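Local coordinates for protein globin (Geobacter sulfurreducens, PDB 2W31) that probably binds oxygen through its heme as the globin domain of a globin-coupled sensor, with two histidines bound to the heme iron in this form, at residues A[69-73]-A[138-142]; A[86-91]-A[145-150]. All blocks are in the same frame, centred on the assembly; numbering follows the deposited sequence.

Interaction 1 of 2, residues A[69-73]-A[138-142]; sequences WFVSL and ILDIN. With HEM (protoporphyrin IX containing Fe), chain C.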
loop_
_atom_site.group_PDB
_atom_site.type_symbol
_atom_site.label_atom_id
_atom_site.label_comp_id
_atom_site.label_asym_id
_atom_site.label_seq_id
_atom_site.Cartn_x
_atom_site.Cartn_y
_atom_site.Cartn_z
ATOM N N TRP A 69 16.989 4.514 4.158
ATOM C CA TRP A 69 15.564 4.714 4.456
ATOM C C TRP A 69 14.885 3.369 4.841
ATOM O O TRP A 69 14.099 3.295 5.821
ATOM C CB TRP A 69 14.827 5.370 3.260
ATOM C CG TRP A 69 13.302 5.223 3.425
ATOM C CD1 TRP A 69 12.464 6.010 4.159
ATOM C CD2 TRP A 69 12.491 4.153 2.884
ATOM N NE1 TRP A 69 11.154 5.482 4.122
ATOM C CE2 TRP A 69 11.163 4.361 3.326
ATOM C CE3 TRP A 69 12.771 3.045 2.047
ATOM C CZ2 TRP A 69 10.110 3.497 2.954
ATOM C CZ3 TRP A 69 11.735 2.199 1.677
ATOM C CH2 TRP A 69 10.415 2.439 2.144
ATOM N N PHE A 70 15.203 2.325 4.084
ATOM C CA PHE A 70 14.649 0.995 4.365
ATOM C C PHE A 70 14.970 0.530 5.805
ATOM O O PHE A 70 14.103 0.088 6.569
ATOM C CB PHE A 70 15.132 -0.001 3.313
ATOM C CG PHE A 70 14.770 -1.435 3.602
ATOM C CD1 PHE A 70 13.448 -1.905 3.413
ATOM C CD2 PHE A 70 15.742 -2.337 4.055
ATOM C CE1 PHE A 70 13.120 -3.228 3.682
ATOM C CE2 PHE A 70 15.416 -3.673 4.280
ATOM C CZ PHE A 70 14.097 -4.122 4.115
ATOM N N VAL A 71 16.234 0.656 6.178
ATOM C CA VAL A 71 16.625 0.310 7.537
ATOM C C VAL A 71 15.887 1.136 8.597
ATOM O O VAL A 71 15.475 0.602 9.637
ATOM C CB VAL A 71 18.145 0.457 7.681
ATOM C CG1 VAL A 71 18.578 0.275 9.133
ATOM C CG2 VAL A 71 18.815 -0.592 6.793
ATOM N N SER A 72 15.659 2.420 8.313
ATOM C CA SER A 72 14.969 3.304 9.243
ATOM C C SER A 72 13.529 2.878 9.552
ATOM O O SER A 72 12.987 3.276 10.589
ATOM C CB SER A 72 14.971 4.741 8.716
ATOM O OG SER A 72 14.044 4.915 7.666
ATOM N N LEU A 73 12.902 2.093 8.647
ATOM C CA LEU A 73 11.547 1.594 8.921
ATOM C C LEU A 73 11.514 0.784 10.216
ATOM O O LEU A 73 10.467 0.714 10.881
ATOM C CB LEU A 73 11.039 0.672 7.805
ATOM C CG LEU A 73 10.831 1.312 6.447
ATOM C CD1 LEU A 73 10.653 0.215 5.368
ATOM C CD2 LEU A 73 9.591 2.213 6.484
ATOM N N ILE A 138 3.513 0.358 8.775
ATOM C CA ILE A 138 4.581 1.355 8.613
ATOM C C ILE A 138 4.798 1.740 7.145
ATOM O O ILE A 138 5.019 2.918 6.834
ATOM C CB ILE A 138 5.881 0.953 9.364
ATOM C CG1 ILE A 138 6.756 2.196 9.602
ATOM C CG2 ILE A 138 6.695 -0.168 8.667
ATOM C CD1 ILE A 138 6.107 3.220 10.500
ATOM N N LEU A 139 4.719 0.768 6.247
ATOM C CA LEU A 139 4.879 1.096 4.797
ATOM C C LEU A 139 3.722 2.007 4.369
ATOM O O LEU A 139 3.935 2.999 3.649
ATOM C CB LEU A 139 4.910 -0.162 3.911
ATOM C CG LEU A 139 6.108 -1.064 4.182
ATOM C CD1 LEU A 139 5.980 -2.300 3.319
ATOM C CD2 LEU A 139 7.372 -0.326 3.874
ATOM N N ASP A 140 2.489 1.662 4.773
ATOM C CA ASP A 140 1.316 2.493 4.383
ATOM C C ASP A 140 1.386 3.898 4.984
ATOM O O ASP A 140 1.007 4.864 4.312
ATOM C CB ASP A 140 -0.009 1.771 4.691
ATOM C CG ASP A 140 -0.327 0.667 3.677
ATOM O OD1 ASP A 140 0.450 0.475 2.702
ATOM O OD2 ASP A 140 -1.358 -0.011 3.890
ATOM N N ILE A 141 1.876 4.020 6.223
ATOM C CA ILE A 141 2.086 5.337 6.827
ATOM C C ILE A 141 3.119 6.135 6.032
ATOM O O ILE A 141 2.886 7.313 5.714
ATOM C CB ILE A 141 2.488 5.212 8.322
ATOM C CG1 ILE A 141 1.283 4.725 9.142
ATOM C CG2 ILE A 141 3.103 6.547 8.874
ATOM C CD1 ILE A 141 1.575 4.214 10.575
ATOM N N ASN A 142 4.232 5.491 5.655
ATOM C CA ASN A 142 5.249 6.167 4.835
ATOM C C ASN A 142 4.674 6.682 3.512
ATOM O O ASN A 142 4.875 7.832 3.119
ATOM C CB ASN A 142 6.453 5.242 4.607
ATOM C CG ASN A 142 7.463 5.296 5.756
ATOM O OD1 ASN A 142 8.597 5.779 5.557
ATOM N ND2 ASN A 142 7.069 4.844 6.935
HETATM C CHA HEM C . 15.841 11.068 -2.482
HETATM C CHB HEM C . 13.295 7.698 -0.162
HETATM C CHC HEM C . 11.246 6.495 -4.385
HETATM C CHD HEM C . 14.720 8.923 -6.703
HETATM C C1A HEM C . 15.328 10.277 -1.476
HETATM C C2A HEM C . 15.632 10.389 -0.061
HETATM C C3A HEM C . 14.946 9.439 0.588
HETATM C C4A HEM C . 14.174 8.721 -0.421
HETATM C CMA HEM C . 14.918 9.128 2.097
HETATM C CAA HEM C . 16.586 11.452 0.573
HETATM C CBA HEM C . 15.740 12.730 0.593
HETATM C CGA HEM C . 16.260 13.822 1.506
HETATM O O1A HEM C . 16.205 13.674 2.759
HETATM O O2A HEM C . 16.718 14.865 0.960
HETATM C C1B HEM C . 12.409 7.177 -1.090
HETATM C C2B HEM C . 11.270 6.315 -0.816
HETATM C C3B HEM C . 10.697 5.981 -1.977
HETATM C C4B HEM C . 11.490 6.583 -3.040
HETATM C CMB HEM C . 10.856 5.935 0.623
HETATM C CAB HEM C . 9.485 5.086 -2.229
HETATM C CBB HEM C . 9.291 3.945 -1.541
HETATM C C1C HEM C . 12.053 6.978 -5.385
HETATM C C2C HEM C . 11.957 6.666 -6.791
HETATM C C3C HEM C . 12.942 7.307 -7.426
HETATM C C4C HEM C . 13.678 8.072 -6.441
HETATM C CMC HEM C . 10.925 5.745 -7.439
HETATM C CAC HEM C . 13.214 7.266 -8.944
HETATM C CBC HEM C . 14.392 6.960 -9.479
HETATM C C1D HEM C . 15.245 9.815 -5.804
HETATM C C2D HEM C . 16.114 10.949 -6.152
HETATM C C3D HEM C . 16.465 11.629 -4.845
HETATM C C4D HEM C . 15.796 10.829 -3.823
HETATM C CMD HEM C . 16.540 11.367 -7.554
HETATM C CAD HEM C . 17.374 12.867 -4.613
HETATM C CBD HEM C . 16.669 14.170 -4.936
HETATM C CGD HEM C . 17.723 15.257 -5.021
HETATM O O1D HEM C . 18.647 15.174 -5.876
HETATM O O2D HEM C . 17.633 16.220 -4.229
HETATM N NA HEM C . 14.440 9.242 -1.678
HETATM N NB HEM C . 12.508 7.320 -2.448
HETATM N NC HEM C . 13.124 7.842 -5.184
HETATM N ND HEM C . 15.097 9.799 -4.437
HETATM FE FE HEM C . 13.792 8.529 -3.438
#
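W69 and N142 meet through the set of their side chains. CG of W69 stands anti to the backbone N (chi1 165°), which lays the indole out so that its NE1 edge meets N142 of helix 125-151. CB of N142 points at helix 62-72, which brings its amide to the indole. NE1 of W69 then gives a hydrogen bond to OD1 of N142, 2.9 Å long and with an N-H...O angle of 155°. The oxygen lies in the indole plane, at the ring edge, while the amide plane is turned 68° from the ring. The other end of the amide is held too: ND2 of N142 donates to O of I138 at 2.8 Å and also bonds Y82 OH. These bonds fix which way the amide faces. Methyl CMB of the heme sits over the centre of one indole face, 3.1 Å from CE2 of W69. CG of L73 covers the rim of the opposite face. L73 also sends CD1 across CD2 of L139 at 3.6 Å. A leucine in place of W69 would probably leave OD1 of N142 without this donor and the heme methyl without its flat cover. W69 lines the heme pocket, near the axial ligand H66. The contact is buried near the centre of the globin fold. Helix 100-121 adds V110 against W69, while helix 80-96 packs Y82 against L73 and I138.

Interaction 2 of 2, residues A[86-91]-A[145-150]; sequences LQKIGH and IMSASY. With HEM (protoporphyrin IX containing Fe), chain C.
The carbonyl oxygen of Q87 takes two donors. One is the helical N-H of H91, at 3.0 Å from N to O. The other comes from across the contact: OG of S149 donates to O of Q87 over 3.3 Å, in the carbonyl plane and on a lone pair. S149 does more than this. Its CB sits over the centre of the H91 imidazole, 3.8 Å from the centroid and 7° off the ring normal, a CH-pi contact. Its OG also lies 3.6 Å from CA of G90. Even a CB on G90 would probably run into that hydroxyl, and here the helices come closest, with CA of G90 4.3 Å from CA of M146. The short helical segments cross at -51°, their axes 7.7 Å apart. On one flank L86 and I145 cross at about a right angle, with CB of L86 3.5 Å from CG2 of I145. A water accepts a weak bond from NE2 of Q87 and donates to O of I145. On the heme flank M146 bends at chi3 (71°), which turns its CE to CG2 of I89. Its SD meets heme methyl CMB at 3.7 Å. CG2 of I89 lies over heme pyrrole atoms C3A and C4A, and its CG1 touches methyl CMA. The backbone O of I89 bonds ND1 of the axial ligand H93. Y150 bonds L98 O and packs on H93. This F-on-H packing is part of the globin fold: helix 80-96, which carries the axial H93, lies on the last helix beside the heme.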
loop_
_atom_site.group_PDB
_atom_site.type_symbol
_atom_site.label_atom_id
_atom_site.label_comp_id
_atom_site.label_asym_id
_atom_site.label_seq_id
_atom_site.Cartn_x
_atom_site.Cartn_y
_atom_site.Cartn_z
ATOM N N LEU A 86 9.686 12.417 6.996
ATOM C CA LEU A 86 8.960 11.872 5.841
ATOM C C LEU A 86 8.398 12.951 4.920
ATOM O O LEU A 86 8.398 12.796 3.687
ATOM C CB LEU A 86 7.841 10.947 6.304
ATOM C CG LEU A 86 8.245 9.512 6.659
ATOM C CD1 LEU A 86 7.106 8.837 7.351
ATOM C CD2 LEU A 86 8.616 8.779 5.397
ATOM N N GLN A 87 7.936 14.043 5.521
ATOM C CA GLN A 87 7.424 15.177 4.747
ATOM C C GLN A 87 8.572 15.722 3.902
ATOM O O GLN A 87 8.388 16.050 2.725
ATOM C CB GLN A 87 6.843 16.256 5.675
ATOM C CG GLN A 87 5.651 15.767 6.478
ATOM C CD GLN A 87 5.037 16.771 7.437
ATOM O OE1 GLN A 87 5.713 17.358 8.281
ATOM N NE2 GLN A 87 3.724 16.938 7.333
ATOM N N LYS A 88 9.769 15.777 4.492
ATOM C CA LYS A 88 10.965 16.251 3.783
ATOM C C LYS A 88 11.313 15.348 2.618
ATOM O O LYS A 88 11.619 15.813 1.501
ATOM C CB LYS A 88 12.150 16.314 4.759
ATOM C CG LYS A 88 13.502 16.661 4.152
ATOM C CD LYS A 88 14.582 16.809 5.233
ATOM C CE LYS A 88 15.953 16.925 4.588
ATOM N NZ LYS A 88 16.935 16.049 5.301
ATOM N N ILE A 89 11.247 14.040 2.866
ATOM C CA ILE A 89 11.544 13.032 1.847
ATOM C C ILE A 89 10.558 13.212 0.689
ATOM O O ILE A 89 10.932 13.225 -0.469
ATOM C CB ILE A 89 11.501 11.581 2.431
ATOM C CG1 ILE A 89 12.623 11.388 3.467
ATOM C CG2 ILE A 89 11.662 10.555 1.320
ATOM C CD1 ILE A 89 12.393 10.230 4.464
ATOM N N GLY A 90 9.275 13.369 1.025
ATOM C CA GLY A 90 8.255 13.560 0.002
ATOM C C GLY A 90 8.577 14.753 -0.885
ATOM O O GLY A 90 8.597 14.647 -2.119
ATOM N N HIS A 91 8.898 15.877 -0.253
ATOM C CA HIS A 91 9.199 17.111 -0.994
ATOM C C HIS A 91 10.447 17.051 -1.869
ATOM O O HIS A 91 10.505 17.721 -2.897
ATOM C CB HIS A 91 9.227 18.317 -0.060
ATOM C CG HIS A 91 7.857 18.750 0.348
ATOM N ND1 HIS A 91 6.913 19.143 -0.577
ATOM C CD2 HIS A 91 7.258 18.836 1.558
ATOM C CE1 HIS A 91 5.790 19.450 0.047
ATOM N NE2 HIS A 91 5.972 19.275 1.341
ATOM N N ILE A 145 2.183 9.734 4.054
ATOM C CA ILE A 145 2.805 11.039 4.336
ATOM C C ILE A 145 3.535 11.578 3.092
ATOM O O ILE A 145 3.447 12.777 2.765
ATOM C CB ILE A 145 3.758 10.937 5.549
ATOM C CG1 ILE A 145 2.974 10.721 6.845
ATOM C CG2 ILE A 145 4.627 12.215 5.642
ATOM C CD1 ILE A 145 3.744 9.997 7.948
ATOM N N MET A 146 4.222 10.696 2.377
ATOM C CA MET A 146 4.901 11.091 1.136
ATOM C C MET A 146 3.902 11.576 0.084
ATOM O O MET A 146 4.166 12.579 -0.634
ATOM C CB MET A 146 5.763 9.951 0.583
ATOM C CG MET A 146 7.018 9.659 1.412
ATOM S SD MET A 146 8.076 8.417 0.676
ATOM C CE MET A 146 8.774 9.241 -0.764
ATOM N N SER A 147 2.756 10.879 -0.004
ATOM C CA SER A 147 1.716 11.227 -0.993
ATOM C C SER A 147 1.182 12.619 -0.692
ATOM O O SER A 147 0.967 13.440 -1.623
ATOM C CB SER A 147 0.567 10.217 -0.990
ATOM O OG SER A 147 1.022 8.992 -1.465
ATOM N N ALA A 148 0.985 12.906 0.590
ATOM C CA ALA A 148 0.503 14.207 1.019
ATOM C C ALA A 148 1.458 15.363 0.669
ATOM O O ALA A 148 0.987 16.485 0.446
ATOM C CB ALA A 148 0.183 14.190 2.473
ATOM N N SER A 149 2.760 15.089 0.526
ATOM C CA SER A 149 3.718 16.139 0.097
ATOM C C SER A 149 3.460 16.661 -1.297
ATOM O O SER A 149 3.754 17.827 -1.587
ATOM C CB SER A 149 5.157 15.643 0.153
ATOM O OG SER A 149 5.485 15.251 1.455
ATOM N N TYR A 150 2.904 15.832 -2.176
ATOM C CA TYR A 150 2.547 16.264 -3.520
ATOM C C TYR A 150 1.305 17.166 -3.550
ATOM O O TYR A 150 1.088 17.893 -4.523
ATOM C CB TYR A 150 2.331 15.060 -4.441
ATOM C CG TYR A 150 3.605 14.435 -4.893
ATOM C CD1 TYR A 150 4.113 14.696 -6.183
ATOM C CD2 TYR A 150 4.296 13.559 -4.060
ATOM C CE1 TYR A 150 5.299 14.113 -6.627
ATOM C CE2 TYR A 150 5.472 12.966 -4.486
ATOM C CZ TYR A 150 5.974 13.247 -5.762
ATOM O OH TYR A 150 7.124 12.642 -6.174
HETATM C CHA HEM C . 15.841 11.068 -2.482
HETATM C CHB HEM C . 13.295 7.698 -0.162
HETATM C CHC HEM C . 11.246 6.495 -4.385
HETATM C CHD HEM C . 14.720 8.923 -6.703
HETATM C C1A HEM C . 15.328 10.277 -1.476
HETATM C C2A HEM C . 15.632 10.389 -0.061
HETATM C C3A HEM C . 14.946 9.439 0.588
HETATM C C4A HEM C . 14.174 8.721 -0.421
HETATM C CMA HEM C . 14.918 9.128 2.097
HETATM C CAA HEM C . 16.586 11.452 0.573
HETATM C CBA HEM C . 15.740 12.730 0.593
HETATM C CGA HEM C . 16.260 13.822 1.506
HETATM O O1A HEM C . 16.205 13.674 2.759
HETATM O O2A HEM C . 16.718 14.865 0.960
HETATM C C1B HEM C . 12.409 7.177 -1.090
HETATM C C2B HEM C . 11.270 6.315 -0.816
HETATM C C3B HEM C . 10.697 5.981 -1.977
HETATM C C4B HEM C . 11.490 6.583 -3.040
HETATM C CMB HEM C . 10.856 5.935 0.623
HETATM C CAB HEM C . 9.485 5.086 -2.229
HETATM C CBB HEM C . 9.291 3.945 -1.541
HETATM C C1C HEM C . 12.053 6.978 -5.385
HETATM C C2C HEM C . 11.957 6.666 -6.791
HETATM C C3C HEM C . 12.942 7.307 -7.426
HETATM C C4C HEM C . 13.678 8.072 -6.441
HETATM C CMC HEM C . 10.925 5.745 -7.439
HETATM C CAC HEM C . 13.214 7.266 -8.944
HETATM C CBC HEM C . 14.392 6.960 -9.479
HETATM C C1D HEM C . 15.245 9.815 -5.804
HETATM C C2D HEM C . 16.114 10.949 -6.152
HETATM C C3D HEM C . 16.465 11.629 -4.845
HETATM C C4D HEM C . 15.796 10.829 -3.823
HETATM C CMD HEM C . 16.540 11.367 -7.554
HETATM C CAD HEM C . 17.374 12.867 -4.613
HETATM C CBD HEM C . 16.669 14.170 -4.936
HETATM C CGD HEM C . 17.723 15.257 -5.021
HETATM O O1D HEM C . 18.647 15.174 -5.876
HETATM O O2D HEM C . 17.633 16.220 -4.229
HETATM N NA HEM C . 14.440 9.242 -1.678
HETATM N NB HEM C . 12.508 7.320 -2.448
HETATM N NC HEM C . 13.124 7.842 -5.184
HETATM N ND HEM C . 15.097 9.799 -4.437
HETATM FE FE HEM C . 13.792 8.529 -3.438
HETATM O O HOH W 1 2.626 15.005 4.734
#

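Interactions 1 and 2 lie with their centres 13 Å apart and share helix 125-151. Its 138-142 part meets helix 62-72, and its 145-150 part, about two turns further on, meets helix 80-96. Those two helices follow each other in the chain, so the segments alternate: 69-73, 86-91, 138-142, 145-150. L86 also lies against N142, so the two contacts adjoin. Both reach the heme. Helix 62-72 carries the axial ligand H66 and helix 80-96 carries H93. The long last helix thus ties together the two helices that supply both iron ligands.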